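Nonribosomal peptide synthase (Streptomyces sp. MJ635-86F5, PDB 5JJP) probably activates an aliphatic beta-amino acid as its adenylate at the expense of ATP, as an adenylation enzyme of the ANL superfamily. Local coordinates at residues 47-52 against 245-250; 222-227 against 269-274; 41-46 against 61-66. One frame throughout, in Å; residues are numbered along the deposited sequence.

Contact 1. Residues 47-52 against 245-250; sequences AIVEPA and GATAVP
Ala248 N donates to Ala47 O at 2.7 Å, almost straight at 175°; Ala248 O in turn accepts from Val49 N at 3.0 Å. Around these two bonds the CA-H groups add weaker contacts, Ile48 CA lying 3.2 Å from Ala248 O. The pairing stays a single bridge, Ile48 with Ala248. It joins two sheets: strand 48-51 belongs to the two-stranded hairpin with 57-61, whereas 247-250 is an outermost strand of the six-stranded mixed sheet, and the two run in the same general direction at 29°. The hairpin strand thereby lies along the edge of the larger sheet of this AMP-binding fold. A classic beta bulge, where Ala47 and Ile48 both face Val60, marks the start of the pairing. On one side of the bridge Val49 does the apolar work: its CG2, placed beside the backbone N by a chi1 of 174°, meets Thr247 CG2 at 3.6 Å, and its CB rests on Val249 CG2 at 4.0 Å. Ile48 CG2 reaches Pro250 CD at 4.2 Å, the two side chains meeting at about a right angle. The same proline CD packs 3.6 Å from Val49 O. Thr247 turns its hydroxyl to Pro46 O and Lys45 NZ, while Leu65 packs on both Ala47 and Ile48, and Leu242 on Ala47.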
loop_
_atom_site.group_PDB
_atom_site.type_symbol
_atom_site.label_atom_id
_atom_site.label_comp_id
_atom_site.label_asym_id
_atom_site.label_seq_id
_atom_site.Cartn_x
_atom_site.Cartn_y
_atom_site.Cartn_z
ATOM N N ALA A 47 -3.481 -3.131 17.210
ATOM C CA ALA A 47 -3.622 -2.864 15.775
ATOM C C ALA A 47 -2.312 -2.392 15.249
ATOM O O ALA A 47 -1.863 -2.829 14.197
ATOM C CB ALA A 47 -4.681 -1.790 15.555
ATOM N N ILE A 48 -1.707 -1.483 16.001
ATOM C CA ILE A 48 -0.389 -0.933 15.732
ATOM C C ILE A 48 0.507 -1.020 16.951
ATOM O O ILE A 48 0.147 -0.581 18.019
ATOM C CB ILE A 48 -0.481 0.542 15.338
ATOM C CG1 ILE A 48 -0.891 0.636 13.874
ATOM C CG2 ILE A 48 0.846 1.150 15.026
ATOM C CD1 ILE A 48 -2.294 0.772 13.504
ATOM N N VAL A 49 1.742 -1.425 16.710
ATOM C CA VAL A 49 2.785 -1.393 17.696
ATOM C C VAL A 49 3.848 -0.388 17.261
ATOM O O VAL A 49 4.203 -0.347 16.095
ATOM C CB VAL A 49 3.403 -2.806 17.834
ATOM C CG1 VAL A 49 4.585 -2.782 18.757
ATOM C CG2 VAL A 49 2.356 -3.776 18.358
ATOM N N GLU A 50 4.349 0.415 18.200
ATOM C CA GLU A 50 5.449 1.334 17.912
ATOM C C GLU A 50 6.333 1.497 19.149
ATOM O O GLU A 50 5.876 1.242 20.261
ATOM C CB GLU A 50 4.911 2.685 17.364
ATOM C CG GLU A 50 4.008 3.436 18.325
ATOM C CD GLU A 50 3.242 4.598 17.700
ATOM O OE1 GLU A 50 3.370 4.872 16.484
ATOM O OE2 GLU A 50 2.468 5.234 18.437
ATOM N N PRO A 51 7.575 1.962 18.977
ATOM C CA PRO A 51 8.382 2.354 20.157
ATOM C C PRO A 51 7.761 3.442 21.031
ATOM O O PRO A 51 7.076 4.362 20.523
ATOM C CB PRO A 51 9.701 2.842 19.561
ATOM C CG PRO A 51 9.429 3.103 18.119
ATOM C CD PRO A 51 8.288 2.210 17.713
ATOM N N ALA A 52 7.974 3.325 22.342
ATOM C CA ALA A 52 7.380 4.256 23.325
ATOM C C ALA A 52 8.368 5.354 23.729
ATOM O O ALA A 52 9.565 5.170 23.558
ATOM C CB ALA A 52 6.939 3.473 24.550
ATOM N N GLY A 245 -6.998 -8.262 10.267
ATOM C CA GLY A 245 -7.282 -8.298 11.690
ATOM C C GLY A 245 -6.023 -8.561 12.462
ATOM O O GLY A 245 -6.121 -9.046 13.611
ATOM N N ALA A 246 -4.858 -8.281 11.854
ATOM C CA ALA A 246 -3.586 -8.598 12.491
ATOM C C ALA A 246 -2.997 -7.374 13.174
ATOM O O ALA A 246 -3.706 -6.464 13.463
ATOM C CB ALA A 246 -2.606 -9.182 11.442
ATOM N N THR A 247 -1.684 -7.363 13.408
ATOM C CA THR A 247 -1.020 -6.279 14.126
ATOM C C THR A 247 0.103 -5.684 13.263
ATOM O O THR A 247 1.024 -6.407 12.865
ATOM C CB THR A 247 -0.383 -6.766 15.440
ATOM O OG1 THR A 247 -1.388 -7.321 16.311
ATOM C CG2 THR A 247 0.244 -5.629 16.152
ATOM N N ALA A 248 0.017 -4.393 12.980
ATOM C CA ALA A 248 0.958 -3.761 12.077
ATOM C C ALA A 248 2.057 -3.048 12.876
ATOM O O ALA A 248 1.787 -2.367 13.836
ATOM C CB ALA A 248 0.237 -2.742 11.214
ATOM N N VAL A 249 3.302 -3.277 12.493
ATOM C CA VAL A 249 4.461 -2.729 13.188
ATOM C C VAL A 249 5.363 -2.007 12.167
ATOM O O VAL A 249 6.283 -2.597 11.611
ATOM C CB VAL A 249 5.267 -3.841 13.871
ATOM C CG1 VAL A 249 6.262 -3.223 14.842
ATOM C CG2 VAL A 249 4.343 -4.840 14.581
ATOM N N PRO A 250 5.107 -0.738 11.923
ATOM C CA PRO A 250 5.965 0.028 11.065
ATOM C C PRO A 250 7.351 0.033 11.654
ATOM O O PRO A 250 7.487 0.192 12.864
ATOM C CB PRO A 250 5.382 1.434 11.160
ATOM C CG PRO A 250 3.958 1.228 11.551
ATOM C CD PRO A 250 4.010 0.075 12.483
#

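Contact 2. Residues 222-227 against 269-274; sequences RVAVTS and AAITQV
Ala224 and Ile271 make the tight, buried part of this contact: Ala224 CB sits 3.6 Å from Ile271 CG2, with Val274 CG2 beside it at 4.2 Å. The chi1 of Ile271, -61°, sets CG2 anti to its backbone N and directs this methyl at both Ala224 CB and Arg222 O. Leu266 of helix 259-268 packs on Ala224, Ile271 and Val274. Val223 pairs with Gln273 and Ala224 with Val274 as parallel neighbours in the six-stranded sheet, where 222-225 is flanked by 247-250 and 273-276. Ala224 N points nearly straight down the carbonyl of Gln273, 2.9 Å from its O. Val223 and Gln273 lie side by side on the other face, the amide of Gln273 being held by His275, Leu216 and Ser300. At the start of the strands, the partly exposed side, Arg222 O keeps the regular sheet bond from Gln273 N, tilted 31° from the carbonyl plane, and gains a second, from Thr272 N, lying in that plane. Arg222 N donates to Thr272 OG1 at 2.9 Å, a hydroxyl also bonded to Asp221. Bent at chi3, the arginine runs over the Schellman motif that ends helix 259-268: CD passes 3.4 Å from Ala270 O, and NH1 bonds Ala269 O at 2.9 Å; the oxygen lies close to the guanidinium plane, whereas NH1 stands 52° out of the carbonyl plane.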
loop_
_atom_site.group_PDB
_atom_site.type_symbol
_atom_site.label_atom_id
_atom_site.label_comp_id
_atom_site.label_asym_id
_atom_site.label_seq_id
_atom_site.Cartn_x
_atom_site.Cartn_y
_atom_site.Cartn_z
ATOM N N ARG A 222 2.124 -10.564 13.293
ATOM C CA ARG A 222 2.586 -9.215 13.602
ATOM C C ARG A 222 3.498 -8.835 12.464
ATOM O O ARG A 222 4.501 -9.489 12.233
ATOM C CB ARG A 222 3.323 -9.208 14.920
ATOM C CG ARG A 222 2.448 -9.677 16.063
ATOM C CD ARG A 222 3.185 -9.651 17.377
ATOM N NE ARG A 222 2.372 -8.964 18.373
ATOM C CZ ARG A 222 2.837 -8.156 19.326
ATOM N NH1 ARG A 222 4.127 -7.823 19.408
ATOM N NH2 ARG A 222 1.975 -7.601 20.162
ATOM N N VAL A 223 3.164 -7.782 11.747
ATOM C CA VAL A 223 3.798 -7.505 10.446
ATOM C C VAL A 223 4.696 -6.311 10.536
ATOM O O VAL A 223 4.252 -5.215 10.892
ATOM C CB VAL A 223 2.753 -7.244 9.400
ATOM C CG1 VAL A 223 3.398 -6.979 8.028
ATOM C CG2 VAL A 223 1.804 -8.445 9.338
ATOM N N ALA A 224 5.983 -6.524 10.264
ATOM C CA ALA A 224 6.921 -5.456 10.185
ATOM C C ALA A 224 6.798 -4.851 8.783
ATOM O O ALA A 224 7.124 -5.502 7.807
ATOM C CB ALA A 224 8.317 -5.966 10.396
ATOM N N VAL A 225 6.392 -3.590 8.703
ATOM C CA VAL A 225 6.367 -2.812 7.435
ATOM C C VAL A 225 7.636 -1.928 7.365
ATOM O O VAL A 225 7.812 -0.991 8.104
ATOM C CB VAL A 225 5.102 -1.961 7.404
ATOM C CG1 VAL A 225 5.013 -1.132 6.104
ATOM C CG2 VAL A 225 3.864 -2.832 7.567
ATOM N N THR A 226 8.576 -2.282 6.522
ATOM C CA THR A 226 9.817 -1.577 6.478
ATOM C C THR A 226 9.792 -0.349 5.560
ATOM O O THR A 226 10.616 0.523 5.688
ATOM C CB THR A 226 10.932 -2.501 6.000
ATOM O OG1 THR A 226 10.610 -2.997 4.717
ATOM C CG2 THR A 226 11.108 -3.677 6.997
ATOM N N SER A 227 8.881 -0.308 4.624
ATOM C CA SER A 227 8.927 0.725 3.607
ATOM C C SER A 227 8.357 2.039 4.175
ATOM O O SER A 227 7.425 2.033 5.000
ATOM C CB SER A 227 8.312 0.233 2.291
ATOM O OG SER A 227 6.966 0.566 2.269
ATOM N N ALA A 269 9.640 -6.871 18.992
ATOM C CA ALA A 269 8.211 -6.799 18.623
ATOM C C ALA A 269 7.621 -8.158 18.174
ATOM O O ALA A 269 6.485 -8.214 17.741
ATOM C CB ALA A 269 8.013 -5.765 17.529
ATOM N N ALA A 270 8.403 -9.230 18.286
ATOM C CA ALA A 270 7.926 -10.579 18.050
ATOM C C ALA A 270 7.273 -10.619 16.665
ATOM O O ALA A 270 6.167 -11.127 16.488
ATOM C CB ALA A 270 6.941 -11.005 19.139
ATOM N N ILE A 271 8.034 -10.162 15.681
ATOM C CA ILE A 271 7.544 -10.091 14.302
ATOM C C ILE A 271 7.419 -11.474 13.628
ATOM O O ILE A 271 8.389 -12.253 13.606
ATOM C CB ILE A 271 8.486 -9.203 13.472
ATOM C CG1 ILE A 271 8.513 -7.794 14.055
ATOM C CG2 ILE A 271 8.073 -9.188 12.006
ATOM C CD1 ILE A 271 7.167 -7.075 14.030
ATOM N N THR A 272 6.228 -11.788 13.103
ATOM C CA THR A 272 6.019 -13.039 12.355
ATOM C C THR A 272 6.161 -12.871 10.856
ATOM O O THR A 272 6.444 -13.832 10.158
ATOM C CB THR A 272 4.652 -13.647 12.619
ATOM O OG1 THR A 272 3.626 -12.748 12.192
ATOM C CG2 THR A 272 4.482 -13.938 14.139
ATOM N N GLN A 273 5.985 -11.658 10.345
ATOM C CA GLN A 273 6.079 -11.464 8.895
ATOM C C GLN A 273 6.763 -10.158 8.578
ATOM O O GLN A 273 6.497 -9.143 9.214
ATOM C CB GLN A 273 4.689 -11.502 8.283
ATOM C CG GLN A 273 4.681 -11.379 6.757
ATOM C CD GLN A 273 3.302 -11.570 6.179
ATOM O OE1 GLN A 273 2.623 -10.609 5.879
ATOM N NE2 GLN A 273 2.857 -12.818 6.098
ATOM N N VAL A 274 7.716 -10.210 7.664
ATOM C CA VAL A 274 8.421 -9.025 7.279
ATOM C C VAL A 274 8.063 -8.660 5.836
ATOM O O VAL A 274 8.063 -9.513 4.954
ATOM C CB VAL A 274 9.915 -9.161 7.387
ATOM C CG1 VAL A 274 10.581 -7.937 6.750
ATOM C CG2 VAL A 274 10.341 -9.256 8.820
#

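Contact 3. Residues 41-46 against 61-66; sequences ATPDKP and SYRQLE
A capping box begins helix 62-77, and the type I turn from Thr42 to Lys45 packs against it. Ser61 is the N-cap: its OG accepts from Gln64 N, while Gln64 OE1 takes Ser61 N on a lone pair at 2.9 Å. Two further N-H groups of the first helical turn are met by the neighbouring loop. Arg63 N donates to Pro43 O at 2.8 Å, in the carbonyl plane, and Tyr62 N to Lys45 O at 3.1 Å, nearly in line with that carbonyl. Pro46 and Ser61 form an antiparallel non-hydrogen-bonded pair at the open end of the hairpin of 46-51 and 57-61. Outside, Arg63, extended to CD and bent at chi3 (-47°), lays one guanidinium face over Pro43 CB, 3.4 Å from NH2. Its NE forms a salt bridge with Asp44 OD1 at 3.2 Å, straight at 165° and in the guanidinium plane, though 33° out of the carboxylate plane; the NH2 bond to the same oxygen is weak. A water donates to Asp44 OD1 at 3.0 Å and hydrogen-bonds Ser61 OG. Inward, the Tyr62 ring turns an edge to Lys45 O and extends its OH to Ala246 O and Leu242 O.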
loop_
_atom_site.group_PDB
_atom_site.type_symbol
_atom_site.label_atom_id
_atom_site.label_comp_id
_atom_site.label_asym_id
_atom_site.label_seq_id
_atom_site.Cartn_x
_atom_site.Cartn_y
_atom_site.Cartn_z
ATOM N N ALA A 41 -14.136 -7.783 15.831
ATOM C CA ALA A 41 -14.212 -8.965 16.639
ATOM C C ALA A 41 -13.178 -8.939 17.773
ATOM O O ALA A 41 -13.287 -9.724 18.727
ATOM C CB ALA A 41 -14.021 -10.196 15.751
ATOM N N THR A 42 -12.173 -8.059 17.654
ATOM C CA THR A 42 -11.042 -8.008 18.590
ATOM C C THR A 42 -10.671 -6.572 18.885
ATOM O O THR A 42 -9.521 -6.166 18.666
ATOM C CB THR A 42 -9.777 -8.747 18.038
ATOM O OG1 THR A 42 -9.327 -8.151 16.799
ATOM C CG2 THR A 42 -10.063 -10.253 17.803
ATOM N N PRO A 43 -11.632 -5.791 19.437
ATOM C CA PRO A 43 -11.360 -4.368 19.699
ATOM C C PRO A 43 -10.145 -4.072 20.554
ATOM O O PRO A 43 -9.530 -3.015 20.407
ATOM C CB PRO A 43 -12.626 -3.862 20.411
ATOM C CG PRO A 43 -13.575 -5.006 20.458
ATOM C CD PRO A 43 -12.814 -6.263 20.185
ATOM N N ASP A 44 -9.797 -4.965 21.461
ATOM C CA ASP A 44 -8.731 -4.607 22.385
ATOM C C ASP A 44 -7.397 -5.193 22.002
ATOM O O ASP A 44 -6.409 -4.892 22.635
ATOM C CB ASP A 44 -9.121 -5.015 23.807
ATOM C CG ASP A 44 -10.345 -4.237 24.323
ATOM O OD1 ASP A 44 -10.403 -2.987 24.185
ATOM O OD2 ASP A 44 -11.230 -4.893 24.908
ATOM N N LYS A 45 -7.366 -6.021 20.966
ATOM C CA LYS A 45 -6.112 -6.481 20.362
ATOM C C LYS A 45 -5.301 -5.308 19.836
ATOM O O LYS A 45 -5.869 -4.325 19.379
ATOM C CB LYS A 45 -6.426 -7.412 19.188
ATOM C CG LYS A 45 -5.244 -7.848 18.333
ATOM C CD LYS A 45 -5.738 -8.648 17.144
ATOM C CE LYS A 45 -4.781 -9.753 16.681
ATOM N NZ LYS A 45 -3.465 -9.411 16.104
ATOM N N PRO A 46 -3.961 -5.406 19.877
ATOM C CA PRO A 46 -3.114 -4.396 19.269
ATOM C C PRO A 46 -3.248 -4.332 17.730
ATOM O O PRO A 46 -3.099 -5.330 17.059
ATOM C CB PRO A 46 -1.700 -4.823 19.667
ATOM C CG PRO A 46 -1.890 -5.710 20.863
ATOM C CD PRO A 46 -3.185 -6.412 20.620
ATOM N N SER A 61 -4.656 -0.264 20.310
ATOM C CA SER A 61 -5.629 -1.268 19.967
ATOM C C SER A 61 -6.512 -0.837 18.799
ATOM O O SER A 61 -6.612 0.323 18.497
ATOM C CB SER A 61 -6.516 -1.628 21.179
ATOM O OG SER A 61 -7.318 -0.531 21.523
ATOM N N TYR A 62 -7.183 -1.814 18.175
ATOM C CA TYR A 62 -8.179 -1.542 17.187
ATOM C C TYR A 62 -9.134 -0.490 17.669
ATOM O O TYR A 62 -9.418 0.471 16.948
ATOM C CB TYR A 62 -8.944 -2.823 16.802
ATOM C CG TYR A 62 -8.203 -3.561 15.733
ATOM C CD1 TYR A 62 -8.400 -3.216 14.392
ATOM C CD2 TYR A 62 -7.218 -4.461 16.023
ATOM C CE1 TYR A 62 -7.669 -3.803 13.394
ATOM C CE2 TYR A 62 -6.519 -5.071 15.025
ATOM C CZ TYR A 62 -6.768 -4.721 13.689
ATOM O OH TYR A 62 -6.106 -5.299 12.650
ATOM N N ARG A 63 -9.596 -0.629 18.907
ATOM C CA ARG A 63 -10.604 0.278 19.427
ATOM C C ARG A 63 -10.043 1.679 19.559
ATOM O O ARG A 63 -10.734 2.650 19.193
ATOM C CB ARG A 63 -11.116 -0.173 20.777
ATOM C CG ARG A 63 -12.190 0.733 21.348
ATOM C CD ARG A 63 -12.471 0.457 22.819
ATOM N NE ARG A 63 -12.644 -0.947 23.149
ATOM C CZ ARG A 63 -13.788 -1.636 23.100
ATOM N NH1 ARG A 63 -14.904 -1.091 22.644
ATOM N NH2 ARG A 63 -13.797 -2.922 23.507
ATOM N N GLN A 64 -8.820 1.767 20.086
ATOM C CA GLN A 64 -8.169 3.026 20.217
ATOM C C GLN A 64 -7.889 3.665 18.865
ATOM O O GLN A 64 -7.927 4.868 18.759
ATOM C CB GLN A 64 -6.834 2.908 20.958
ATOM C CG GLN A 64 -7.031 2.543 22.407
ATOM C CD GLN A 64 -5.745 2.217 23.126
ATOM O OE1 GLN A 64 -4.878 1.511 22.607
ATOM N NE2 GLN A 64 -5.667 2.640 24.371
ATOM N N LEU A 65 -7.535 2.856 17.870
ATOM C CA LEU A 65 -7.165 3.401 16.576
ATOM C C LEU A 65 -8.410 4.030 15.943
ATOM O O LEU A 65 -8.334 5.109 15.418
ATOM C CB LEU A 65 -6.582 2.299 15.685
ATOM C CG LEU A 65 -6.178 2.680 14.260
ATOM C CD1 LEU A 65 -5.112 3.749 14.221
ATOM C CD2 LEU A 65 -5.657 1.434 13.569
ATOM N N GLU A 66 -9.552 3.364 16.047
ATOM C CA GLU A 66 -10.779 3.941 15.567
ATOM C C GLU A 66 -11.159 5.188 16.303
ATOM O O GLU A 66 -11.681 6.119 15.702
ATOM C CB GLU A 66 -11.924 2.974 15.700
ATOM C CG GLU A 66 -11.817 1.804 14.787
ATOM C CD GLU A 66 -13.155 1.222 14.455
ATOM O OE1 GLU A 66 -13.405 0.061 14.820
ATOM O OE2 GLU A 66 -13.975 1.977 13.901
HETATM O O HOH W 1 -8.352 -0.836 23.988
#

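In the fold
From the N terminus, contact 3 comes first: after helix 31-37 the chain turns, runs through the hairpin 46-51 and 57-61, and returns at helix 62-77, a short loop of 14 residues. Contact 1 opens inside that loop and closes 193 residues later at strand 247-250, so the two cross. Contact 2 opens at strand 222-225, before contact 1 has closed, and ends at 273-276; these two also cross, whereas contacts 3 and 2 follow in series. Segment 245-250 is shared: its strand pairs with 222-225, and its first residues meet the 41-46 loop and the start of helix 62-77. Together they tie the N-terminal hairpin and that helix start to the edge strand of the six-stranded sheet, and that strand to its inner neighbours.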